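Local coordinates for protein siderophore enterobactin esterase (Emericella nidulans, PDB 6GUO) that hydrolyses the ester bonds of the bacterial xenosiderophore enterobactin, allowing the fungus to release the bound iron inside the cell, at residues L65-T70 / G294-L299. Sequence-based numbering, arbitrary orientation.
Sequences LTATET and GGIMFL
In both T70 and I296, CG2 is the branch anti to the backbone N, and these two methyls meet. In T70 a chi1 of -53° sets OG1 beside the backbone N and leaves CG2 as the branch that touches helix 288-301. T70 CG2 and I296 CG2 are 3.9 Å apart. The M297 side chain leaves its helix neither toward nor away from segment 65-70, but bends at chi2 and chi3 carry its terminal methyl over. M297 CE then touches T70 CG2 at 3.6 Å, the closest approach between the two segments. T70 CG2 thus meets one methyl from each of two successive residues. A looser contact, 4.3 Å from A67 CB to I296 CD1, lies where the two backbones come nearest.

The T70 hydroxyl is kept within its own helix. T70 OG1 donates to T66 O at 2.7 Å, from above the carbonyl plane. T66 O also accepts the helical bond from T70 N.

The segment axes come within 10.0 Å, with 43° between their N-to-C directions. Helices 60-77 and 288-301 are elements of the alpha/beta-hydrolase fold. I296 and M297 also touch L71 and R74 of helix 60-77, while F298 packs on sheet strands. E69 OE1 hydrogen-bonds T66 OG1 of the second subunit. No hydrogen bond joins the two segments, and T70 presents only its methyl to 294-299. The join therefore rests on methyl-to-methyl van der Waals contact.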
# COMPACT_ATOMS: atom_id res chain seq x y z
N LEU A 65 -0.98 -8.44 -0.01
CA LEU A 65 -1.85 -7.73 0.92
C LEU A 65 -2.12 -6.29 0.47
O LEU A 65 -3.25 -5.81 0.59
CB LEU A 65 -1.28 -7.76 2.34
CG LEU A 65 -1.06 -9.14 2.97
CD1 LEU A 65 -0.37 -9.00 4.32
CD2 LEU A 65 -2.36 -9.91 3.12
N THR A 66 -1.11 -5.63 -0.09
CA THR A 66 -1.23 -4.25 -0.58
C THR A 66 -2.17 -4.21 -1.78
O THR A 66 -3.04 -3.36 -1.85
CB THR A 66 0.14 -3.66 -0.98
OG1 THR A 66 1.01 -3.65 0.17
CG2 THR A 66 0.01 -2.22 -1.51
N ALA A 67 -1.98 -5.14 -2.72
CA ALA A 67 -2.86 -5.21 -3.89
C ALA A 67 -4.30 -5.49 -3.45
O ALA A 67 -5.24 -4.83 -3.91
CB ALA A 67 -2.38 -6.29 -4.84
N THR A 68 -4.47 -6.44 -2.54
CA THR A 68 -5.79 -6.82 -2.03
C THR A 68 -6.52 -5.61 -1.43
O THR A 68 -7.66 -5.32 -1.79
CB THR A 68 -5.66 -7.95 -1.00
OG1 THR A 68 -5.15 -9.12 -1.65
CG2 THR A 68 -7.00 -8.27 -0.33
N GLU A 69 -5.84 -4.90 -0.54
CA GLU A 69 -6.49 -3.79 0.16
C GLU A 69 -6.75 -2.58 -0.74
O GLU A 69 -7.80 -1.94 -0.61
CB GLU A 69 -5.70 -3.38 1.38
CG GLU A 69 -6.54 -2.59 2.37
CD GLU A 69 -5.88 -2.53 3.71
OE1 GLU A 69 -4.85 -1.83 3.79
OE2 GLU A 69 -6.36 -3.18 4.66
N THR A 70 -5.82 -2.28 -1.64
CA THR A 70 -6.03 -1.20 -2.61
C THR A 70 -7.31 -1.45 -3.42
O THR A 70 -8.12 -0.53 -3.60
CB THR A 70 -4.84 -1.05 -3.57
OG1 THR A 70 -3.62 -0.92 -2.82
CG2 THR A 70 -5.02 0.17 -4.45
N GLY A 294 -0.72 2.63 -7.61
CA GLY A 294 -0.89 3.33 -8.88
C GLY A 294 -1.19 2.41 -10.05
O GLY A 294 -2.02 2.73 -10.91
N GLY A 295 -0.51 1.26 -10.10
CA GLY A 295 -0.78 0.23 -11.11
C GLY A 295 -2.19 -0.34 -11.01
O GLY A 295 -2.85 -0.55 -12.03
N ILE A 296 -2.65 -0.57 -9.78
CA ILE A 296 -4.01 -1.05 -9.53
C ILE A 296 -5.04 -0.02 -10.03
O ILE A 296 -5.99 -0.38 -10.72
CB ILE A 296 -4.26 -1.38 -8.03
CG1 ILE A 296 -3.36 -2.53 -7.53
CG2 ILE A 296 -5.72 -1.74 -7.77
CD1 ILE A 296 -3.62 -3.89 -8.13
N MET A 297 -4.83 1.25 -9.70
CA MET A 297 -5.71 2.33 -10.16
C MET A 297 -5.70 2.46 -11.69
O MET A 297 -6.76 2.61 -12.31
CB MET A 297 -5.34 3.68 -9.53
CG MET A 297 -5.49 3.77 -8.02
SD MET A 297 -7.13 3.38 -7.39
CE MET A 297 -7.02 1.62 -7.11
N PHE A 298 -4.50 2.39 -12.27
CA PHE A 298 -4.33 2.41 -13.72
C PHE A 298 -5.13 1.28 -14.37
O PHE A 298 -5.86 1.51 -15.33
CB PHE A 298 -2.83 2.30 -14.06
CG PHE A 298 -2.53 2.17 -15.53
CD1 PHE A 298 -2.37 3.30 -16.33
CD2 PHE A 298 -2.34 0.92 -16.10
CE1 PHE A 298 -2.07 3.17 -17.68
CE2 PHE A 298 -2.04 0.79 -17.45
CZ PHE A 298 -1.90 1.92 -18.24
N LEU A 299 -5.00 0.08 -13.82
CA LEU A 299 -5.74 -1.10 -14.30
C LEU A 299 -7.26 -0.90 -14.22
O LEU A 299 -7.96 -1.11 -15.21
CB LEU A 299 -5.31 -2.34 -13.51
CG LEU A 299 -5.98 -3.68 -13.81
CD1 LEU A 299 -5.82 -4.08 -15.27
CD2 LEU A 299 -5.39 -4.74 -12.89